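Local coordinates for ESX-5 secretion-associated protein EspG5 (Mycobacterium marinum, PDB 6VJ5) that acts as a specific chaperone for cognate PE/PPE proteins, keeping their dimers from aggregating, and is required for secretion of LipY and PE31/PPE18, at residues L242-Q256 with L268-V282. Sequence-based numbering, arbitrary orientation.
Sequences LSLKDGSGGRIALYQ and LAICPATPQLVQVGV
Residues 250-256 and 268-272 pair as neighbouring antiparallel strands of the large EspG sheet, and helix 275-282 then folds back over one face of it. Strand 242-247 joins 250-256 in a hairpin closed by a type I turn from Gly247 to Gly250.

Backbone bonds set the register. Ala253 and Cys271 form a hydrogen-bonded pair, with Ala253 N to Cys271 O at 2.9 Å and nearly straight (173°). Tyr255 and Ala269 form the next such pair, and Ala269 N reaches Tyr255 O at 2.7 Å. Past the last paired residues, Ala273 N still donates to Arg251 O. Ala273 centres an inverse gamma turn there, and Thr274 is the N-cap of the helix, its OG1 accepting from Leu277 N.

Apolar contacts fill both faces. Under the helix, Leu242 CD2 meets Val282 CG2 at 3.9 Å, and Leu244 CD1 approaches Val278 CG1. Leu158 and Ile155 of helix 147-159 adjoin this layer. The aliphatic Arg251 CG rests on Ala273 CB at 3.4 Å. On the other face Leu254 and Ile270 lie side by side, with Leu254 CD2 against Ile270 CG1 at 3.7 Å. Leu254 also packs on an apolar side chain of another protein's chain.

Two salt bridges hold the head of Arg251. Arg251 NE bonds to Asp246 OD1 and NH2 to OD2, both in the guanidinium plane, and NH1 bridges to Glu159.

Tyr255 links strand to helix. Its CG lies between its own backbone N and carbonyl carbon (chi1 62°), which swings the ring in between Ala269 and Gly281. Two CH-pi contacts sandwich it: Ala269 CB lies over one face, and Gly281 CA over the other, 4.0 Å from the ring centroid.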
ATOM      1  N   LEU C 242     -25.971 -16.278 -10.669  1.00 44.85           N
ATOM      2  CA  LEU C 242     -27.396 -16.007 -10.794  1.00 43.74           C
ATOM      3  C   LEU C 242     -27.590 -14.510 -10.981  1.00 49.20           C
ATOM      4  O   LEU C 242     -27.230 -13.723 -10.100  1.00 49.79           O
ATOM      5  CB  LEU C 242     -28.179 -16.481  -9.570  1.00 56.08           C
ATOM      6  CG  LEU C 242     -29.647 -16.038  -9.529  1.00 53.45           C
ATOM      7  CD1 LEU C 242     -30.431 -16.639 -10.688  1.00 52.22           C
ATOM      8  CD2 LEU C 242     -30.286 -16.410  -8.192  1.00 49.82           C
ATOM      9  N   SER C 243     -28.179 -14.121 -12.107  1.00 52.42           N
ATOM     10  CA  SER C 243     -28.517 -12.730 -12.378  1.00 44.91           C
ATOM     11  C   SER C 243     -30.034 -12.584 -12.428  1.00 49.68           C
ATOM     12  O   SER C 243     -30.700 -13.257 -13.223  1.00 51.33           O
ATOM     13  CB  SER C 243     -27.890 -12.261 -13.690  1.00 51.54           C
ATOM     14  OG  SER C 243     -28.305 -10.944 -13.994  1.00 57.01           O
ATOM     15  N   LEU C 244     -30.569 -11.705 -11.587  1.00 49.69           N
ATOM     16  CA  LEU C 244     -31.964 -11.300 -11.640  1.00 44.81           C
ATOM     17  C   LEU C 244     -32.044  -9.883 -12.189  1.00 55.20           C
ATOM     18  O   LEU C 244     -31.241  -9.021 -11.814  1.00 53.47           O
ATOM     19  CB  LEU C 244     -32.614 -11.343 -10.260  1.00 45.27           C
ATOM     20  CG  LEU C 244     -32.466 -12.635  -9.461  1.00 50.41           C
ATOM     21  CD1 LEU C 244     -33.321 -12.528  -8.201  1.00 51.98           C
ATOM     22  CD2 LEU C 244     -32.860 -13.839 -10.272  1.00 58.48           C
ATOM     23  N   LYS C 245     -33.019  -9.643 -13.068  1.00 57.04           N
ATOM     24  CA  LYS C 245     -33.197  -8.335 -13.685  1.00 54.61           C
ATOM     25  C   LYS C 245     -34.673  -7.982 -13.762  1.00 63.14           C
ATOM     26  O   LYS C 245     -35.507  -8.837 -14.076  1.00 55.09           O
ATOM     27  CB  LYS C 245     -32.600  -8.298 -15.096  1.00 59.39           C
ATOM     28  CG  LYS C 245     -31.120  -8.632 -15.164  1.00 60.40           C
ATOM     29  CD  LYS C 245     -30.644  -8.697 -16.609  1.00 66.24           C
ATOM     30  CE  LYS C 245     -29.194  -9.138 -16.700  1.00 63.03           C
ATOM     31  NZ  LYS C 245     -28.273  -8.158 -16.060  1.00 65.10           N
ATOM     32  N   ASP C 246     -34.980  -6.708 -13.507  1.00 62.58           N
ATOM     33  CA  ASP C 246     -36.351  -6.198 -13.479  1.00 53.19           C
ATOM     34  C   ASP C 246     -36.605  -5.308 -14.692  1.00 59.47           C
ATOM     35  O   ASP C 246     -36.201  -4.142 -14.713  1.00 62.06           O
ATOM     36  CB  ASP C 246     -36.612  -5.403 -12.199  1.00 53.31           C
ATOM     37  CG  ASP C 246     -36.775  -6.278 -10.995  1.00 56.93           C
ATOM     38  OD1 ASP C 246     -36.582  -7.500 -11.132  1.00 52.43           O
ATOM     39  OD2 ASP C 246     -37.107  -5.746  -9.912  1.00 57.62           O
ATOM     40  N   GLY C 247     -37.311  -5.846 -15.688  1.00 59.09           N
ATOM     41  CA  GLY C 247     -37.712  -5.093 -16.853  1.00 62.49           C
ATOM     42  C   GLY C 247     -39.210  -4.815 -16.880  1.00 56.98           C
ATOM     43  O   GLY C 247     -39.980  -5.307 -16.056  1.00 54.90           O
ATOM     44  N   SER C 248     -39.607  -3.991 -17.856  1.00 51.03           N
ATOM     45  CA  SER C 248     -41.021  -3.673 -18.039  1.00 56.59           C
ATOM     46  C   SER C 248     -41.876  -4.931 -18.010  1.00 61.30           C
ATOM     47  O   SER C 248     -42.969  -4.940 -17.432  1.00 59.75           O
ATOM     48  CB  SER C 248     -41.232  -2.947 -19.367  1.00 48.87           C
ATOM     49  OG  SER C 248     -40.489  -1.749 -19.426  1.00 65.90           O
ATOM     50  N   GLY C 249     -41.398  -6.000 -18.646  1.00 57.10           N
ATOM     51  CA  GLY C 249     -42.123  -7.243 -18.737  1.00 57.21           C
ATOM     52  C   GLY C 249     -41.970  -8.174 -17.563  1.00 54.36           C
ATOM     53  O   GLY C 249     -42.365  -9.337 -17.660  1.00 60.24           O
ATOM     54  N   GLY C 250     -41.403  -7.708 -16.459  1.00 55.60           N
ATOM     55  CA  GLY C 250     -41.269  -8.514 -15.261  1.00 59.01           C
ATOM     56  C   GLY C 250     -39.819  -8.862 -14.964  1.00 63.83           C
ATOM     57  O   GLY C 250     -38.887  -8.451 -15.658  1.00 49.66           O
ATOM     58  N   ARG C 251     -39.668  -9.652 -13.901  1.00 62.95           N
ATOM     59  CA  ARG C 251     -38.362 -10.016 -13.374  1.00 59.07           C
ATOM     60  C   ARG C 251     -37.902 -11.343 -13.958  1.00 52.01           C
ATOM     61  O   ARG C 251     -38.625 -12.343 -13.893  1.00 50.44           O
ATOM     62  CB  ARG C 251     -38.415 -10.109 -11.850  1.00 54.48           C
ATOM     63  CG  ARG C 251     -37.090 -10.472 -11.199  1.00 53.65           C
ATOM     64  CD  ARG C 251     -37.208 -10.393  -9.690  1.00 49.69           C
ATOM     65  NE  ARG C 251     -37.441  -9.023  -9.243  1.00 53.33           N
ATOM     66  CZ  ARG C 251     -38.045  -8.702  -8.105  1.00 60.06           C
ATOM     67  NH1 ARG C 251     -38.488  -9.662  -7.299  1.00 53.76           N
ATOM     68  NH2 ARG C 251     -38.207  -7.425  -7.777  1.00 55.36           N
ATOM     69  N   ILE C 252     -36.691 -11.347 -14.510  1.00 56.32           N
ATOM     70  CA  ILE C 252     -36.116 -12.512 -15.170  1.00 49.80           C
ATOM     71  C   ILE C 252     -34.918 -13.000 -14.370  1.00 53.31           C
ATOM     72  O   ILE C 252     -34.217 -12.219 -13.714  1.00 51.68           O
ATOM     73  CB  ILE C 252     -35.701 -12.181 -16.620  1.00 59.17           C
ATOM     74  CG1 ILE C 252     -36.868 -11.536 -17.369  1.00 64.36           C
ATOM     75  CG2 ILE C 252     -35.215 -13.429 -17.335  1.00 68.40           C
ATOM     76  CD1 ILE C 252     -36.551 -11.150 -18.803  1.00 77.44           C
ATOM     77  N   ALA C 253     -34.680 -14.309 -14.437  1.00 52.74           N
ATOM     78  CA  ALA C 253     -33.559 -14.951 -13.764  1.00 44.79           C
ATOM     79  C   ALA C 253     -32.692 -15.652 -14.796  1.00 49.75           C
ATOM     80  O   ALA C 253     -33.203 -16.405 -15.628  1.00 51.38           O
ATOM     81  CB  ALA C 253     -34.043 -15.961 -12.719  1.00 51.78           C
ATOM     82  N   LEU C 254     -31.384 -15.416 -14.726  1.00 53.52           N
ATOM     83  CA  LEU C 254     -30.419 -16.026 -15.626  1.00 51.24           C
ATOM     84  C   LEU C 254     -29.335 -16.705 -14.808  1.00 48.01           C
ATOM     85  O   LEU C 254     -28.841 -16.141 -13.828  1.00 45.86           O
ATOM     86  CB  LEU C 254     -29.784 -14.982 -16.549  1.00 51.48           C
ATOM     87  CG  LEU C 254     -30.755 -14.112 -17.343  1.00 53.22           C
ATOM     88  CD1 LEU C 254     -30.116 -12.778 -17.677  1.00 60.12           C
ATOM     89  CD2 LEU C 254     -31.173 -14.835 -18.611  1.00 58.61           C
ATOM     90  N   TYR C 255     -28.956 -17.910 -15.219  1.00 44.36           N
ATOM     91  CA  TYR C 255     -27.884 -18.604 -14.521  1.00 49.71           C
ATOM     92  C   TYR C 255     -27.425 -19.793 -15.345  1.00 48.21           C
ATOM     93  O   TYR C 255     -28.196 -20.363 -16.122  1.00 46.73           O
ATOM     94  CB  TYR C 255     -28.340 -19.071 -13.137  1.00 44.62           C
ATOM     95  CG  TYR C 255     -29.479 -20.065 -13.181  1.00 55.82           C
ATOM     96  CD1 TYR C 255     -29.232 -21.423 -13.316  1.00 52.50           C
ATOM     97  CD2 TYR C 255     -30.801 -19.645 -13.089  1.00 53.71           C
ATOM     98  CE1 TYR C 255     -30.264 -22.335 -13.354  1.00 59.35           C
ATOM     99  CE2 TYR C 255     -31.842 -20.555 -13.128  1.00 59.43           C
ATOM    100  CZ  TYR C 255     -31.566 -21.898 -13.260  1.00 59.98           C
ATOM    101  OH  TYR C 255     -32.592 -22.812 -13.302  1.00 75.80           O
ATOM    102  N   GLN C 256     -26.156 -20.153 -15.170  1.00 53.74           N
ATOM    103  CA  GLN C 256     -25.630 -21.378 -15.751  1.00 57.14           C
ATOM    104  C   GLN C 256     -26.063 -22.574 -14.913  1.00 64.29           C
ATOM    105  O   GLN C 256     -26.298 -22.462 -13.707  1.00 63.61           O
ATOM    106  CB  GLN C 256     -24.105 -21.329 -15.829  1.00 60.25           C
ATOM    107  CG  GLN C 256     -23.568 -20.557 -17.014  1.00 58.89           C
ATOM    108  CD  GLN C 256     -22.077 -20.305 -16.910  1.00 50.95           C
ATOM    109  OE1 GLN C 256     -21.260 -21.104 -17.370  1.00 53.59           O
ATOM    110  NE2 GLN C 256     -21.715 -19.189 -16.300  1.00 52.06           N
ATOM    111  N   LEU C 268     -26.852 -21.727 -20.468  1.00 44.49           N
ATOM    112  CA  LEU C 268     -27.467 -20.653 -19.699  1.00 52.50           C
ATOM    113  C   LEU C 268     -28.967 -20.905 -19.614  1.00 56.06           C
ATOM    114  O   LEU C 268     -29.625 -21.122 -20.636  1.00 56.76           O
ATOM    115  CB  LEU C 268     -27.196 -19.289 -20.335  1.00 46.67           C
ATOM    116  CG  LEU C 268     -27.658 -18.075 -19.523  1.00 53.81           C
ATOM    117  CD1 LEU C 268     -26.780 -17.863 -18.289  1.00 50.67           C
ATOM    118  CD2 LEU C 268     -27.692 -16.815 -20.382  1.00 57.25           C
ATOM    119  N   ALA C 269     -29.493 -20.894 -18.395  1.00 54.25           N
ATOM    120  CA  ALA C 269     -30.919 -21.039 -18.158  1.00 48.07           C
ATOM    121  C   ALA C 269     -31.562 -19.660 -18.137  1.00 57.02           C
ATOM    122  O   ALA C 269     -31.097 -18.763 -17.428  1.00 60.88           O
ATOM    123  CB  ALA C 269     -31.177 -21.761 -16.836  1.00 59.61           C
ATOM    124  N   ILE C 270     -32.610 -19.490 -18.935  1.00 61.04           N
ATOM    125  CA  ILE C 270     -33.394 -18.261 -18.976  1.00 51.28           C
ATOM    126  C   ILE C 270     -34.771 -18.608 -18.436  1.00 51.82           C
ATOM    127  O   ILE C 270     -35.489 -19.417 -19.035  1.00 54.49           O
ATOM    128  CB  ILE C 270     -33.477 -17.677 -20.393  1.00 54.17           C
ATOM    129  CG1 ILE C 270     -32.068 -17.491 -20.958  1.00 53.36           C
ATOM    130  CG2 ILE C 270     -34.220 -16.347 -20.367  1.00 43.34           C
ATOM    131  CD1 ILE C 270     -32.044 -17.166 -22.435  1.00 61.11           C
ATOM    132  N   CYS C 271     -35.134 -18.012 -17.307  1.00 52.47           N
ATOM    133  CA  CYS C 271     -36.284 -18.442 -16.529  1.00 52.24           C
ATOM    134  C   CYS C 271     -37.052 -17.238 -16.014  1.00 58.36           C
ATOM    135  O   CYS C 271     -36.484 -16.150 -15.867  1.00 54.33           O
ATOM    136  CB  CYS C 271     -35.843 -19.305 -15.336  1.00 50.27           C
ATOM    137  SG  CYS C 271     -35.063 -20.872 -15.794  1.00 81.53           S
ATOM    138  N   PRO C 272     -38.350 -17.396 -15.758  1.00 59.72           N
ATOM    139  CA  PRO C 272     -39.071 -16.369 -15.000  1.00 58.60           C
ATOM    140  C   PRO C 272     -38.689 -16.457 -13.534  1.00 55.41           C
ATOM    141  O   PRO C 272     -38.560 -17.547 -12.974  1.00 54.76           O
ATOM    142  CB  PRO C 272     -40.544 -16.722 -15.228  1.00 57.63           C
ATOM    143  CG  PRO C 272     -40.535 -18.207 -15.440  1.00 59.58           C
ATOM    144  CD  PRO C 272     -39.216 -18.535 -16.123  1.00 59.12           C
ATOM    145  N   ALA C 273     -38.497 -15.296 -12.913  1.00 66.00           N
ATOM    146  CA  ALA C 273     -37.989 -15.250 -11.548  1.00 64.02           C
ATOM    147  C   ALA C 273     -39.031 -15.673 -10.522  1.00 57.08           C
ATOM    148  O   ALA C 273     -39.353 -14.906  -9.607  1.00 62.55           O
ATOM    149  CB  ALA C 273     -37.483 -13.841 -11.227  1.00 60.22           C
ATOM    150  N   THR C 274     -39.552 -16.891 -10.648  1.00 67.36           N
ATOM    151  CA  THR C 274     -40.473 -17.400  -9.645  1.00 71.71           C
ATOM    152  C   THR C 274     -39.719 -17.684  -8.347  1.00 78.10           C
ATOM    153  O   THR C 274     -38.541 -18.051  -8.375  1.00 75.72           O
ATOM    154  CB  THR C 274     -41.153 -18.684 -10.115  1.00 65.36           C
ATOM    155  OG1 THR C 274     -40.171 -19.718 -10.279  1.00 82.87           O
ATOM    156  CG2 THR C 274     -41.879 -18.457 -11.428  1.00 69.74           C
ATOM    157  N   PRO C 275     -40.377 -17.533  -7.195  1.00 79.00           N
ATOM    158  CA  PRO C 275     -39.702 -17.885  -5.932  1.00 79.09           C
ATOM    159  C   PRO C 275     -39.059 -19.260  -5.972  1.00 78.22           C
ATOM    160  O   PRO C 275     -37.984 -19.453  -5.390  1.00 81.60           O
ATOM    161  CB  PRO C 275     -40.831 -17.807  -4.896  1.00 71.56           C
ATOM    162  CG  PRO C 275     -41.812 -16.828  -5.484  1.00 66.91           C
ATOM    163  CD  PRO C 275     -41.759 -17.064  -6.980  1.00 72.63           C
ATOM    164  N   GLN C 276     -39.676 -20.222  -6.664  1.00 68.59           N
ATOM    165  CA  GLN C 276     -39.086 -21.553  -6.740  1.00 72.96           C
ATOM    166  C   GLN C 276     -37.857 -21.567  -7.641  1.00 81.87           C
ATOM    167  O   GLN C 276     -36.835 -22.168  -7.289  1.00 86.81           O
ATOM    168  CB  GLN C 276     -40.112 -22.566  -7.242  1.00 79.93           C
ATOM    169  CG  GLN C 276     -39.603 -24.003  -7.234  1.00 87.58           C
ATOM    170  CD  GLN C 276     -40.087 -24.812  -8.426  1.00 97.40           C
ATOM    171  OE1 GLN C 276     -39.340 -25.612  -8.988  1.00 91.54           O
ATOM    172  NE2 GLN C 276     -41.342 -24.608  -8.813  1.00 93.25           N
ATOM    173  N   LEU C 277     -37.933 -20.922  -8.807  1.00 80.02           N
ATOM    174  CA  LEU C 277     -36.803 -20.944  -9.729  1.00 79.35           C
ATOM    175  C   LEU C 277     -35.651 -20.088  -9.224  1.00 70.96           C
ATOM    176  O   LEU C 277     -34.487 -20.401  -9.497  1.00 61.78           O
ATOM    177  CB  LEU C 277     -37.247 -20.481 -11.112  1.00 67.19           C
ATOM    178  CG  LEU C 277     -38.142 -21.479 -11.844  1.00 77.12           C
ATOM    179  CD1 LEU C 277     -38.747 -20.846 -13.085  1.00 82.71           C
ATOM    180  CD2 LEU C 277     -37.363 -22.732 -12.216  1.00 74.14           C
ATOM    181  N   VAL C 278     -35.949 -19.007  -8.500  1.00 68.41           N
ATOM    182  CA  VAL C 278     -34.887 -18.257  -7.837  1.00 64.43           C
ATOM    183  C   VAL C 278     -34.205 -19.130  -6.792  1.00 69.44           C
ATOM    184  O   VAL C 278     -32.990 -19.041  -6.580  1.00 75.26           O
ATOM    185  CB  VAL C 278     -35.447 -16.963  -7.219  1.00 70.51           C
ATOM    186  CG1 VAL C 278     -34.372 -16.259  -6.403  1.00 66.21           C
ATOM    187  CG2 VAL C 278     -35.974 -16.046  -8.310  1.00 65.78           C
ATOM    188  N   GLN C 279     -34.979 -19.986  -6.118  1.00 72.25           N
ATOM    189  CA  GLN C 279     -34.386 -20.966  -5.213  1.00 76.89           C
ATOM    190  C   GLN C 279     -33.548 -21.979  -5.984  1.00 72.38           C
ATOM    191  O   GLN C 279     -32.470 -22.377  -5.526  1.00 71.27           O
ATOM    192  CB  GLN C 279     -35.487 -21.665  -4.410  1.00 80.18           C
ATOM    193  CG  GLN C 279     -35.024 -22.810  -3.512  1.00 83.03           C
ATOM    194  CD  GLN C 279     -34.960 -24.146  -4.240  1.00 91.57           C
ATOM    195  OE1 GLN C 279     -33.948 -24.845  -4.184  1.00 82.30           O
ATOM    196  NE2 GLN C 279     -36.044 -24.508  -4.920  1.00 90.74           N
ATOM    197  N   VAL C 280     -34.014 -22.394  -7.163  1.00 67.41           N
ATOM    198  CA  VAL C 280     -33.235 -23.326  -7.972  1.00 71.79           C
ATOM    199  C   VAL C 280     -31.938 -22.678  -8.430  1.00 69.02           C
ATOM    200  O   VAL C 280     -30.893 -23.337  -8.513  1.00 63.89           O
ATOM    201  CB  VAL C 280     -34.067 -23.817  -9.171  1.00 76.29           C
ATOM    202  CG1 VAL C 280     -33.203 -24.647 -10.117  1.00 61.02           C
ATOM    203  CG2 VAL C 280     -35.270 -24.618  -8.698  1.00 76.81           C
ATOM    204  N   GLY C 281     -31.978 -21.380  -8.735  1.00 69.84           N
ATOM    205  CA  GLY C 281     -30.783 -20.712  -9.219  1.00 64.62           C
ATOM    206  C   GLY C 281     -29.729 -20.560  -8.142  1.00 58.03           C
ATOM    207  O   GLY C 281     -28.535 -20.747  -8.399  1.00 55.07           O
ATOM    208  N   VAL C 282     -30.150 -20.215  -6.924  1.00 59.85           N
ATOM    209  CA  VAL C 282     -29.212 -20.123  -5.809  1.00 56.85           C
ATOM    210  C   VAL C 282     -28.557 -21.475  -5.564  1.00 64.75           C
ATOM    211  O   VAL C 282     -27.333 -21.581  -5.421  1.00 62.10           O
ATOM    212  CB  VAL C 282     -29.928 -19.605  -4.548  1.00 65.50           C
ATOM    213  CG1 VAL C 282     -29.028 -19.757  -3.327  1.00 64.05           C
ATOM    214  CG2 VAL C 282     -30.363 -18.158  -4.750  1.00 54.39           C
TER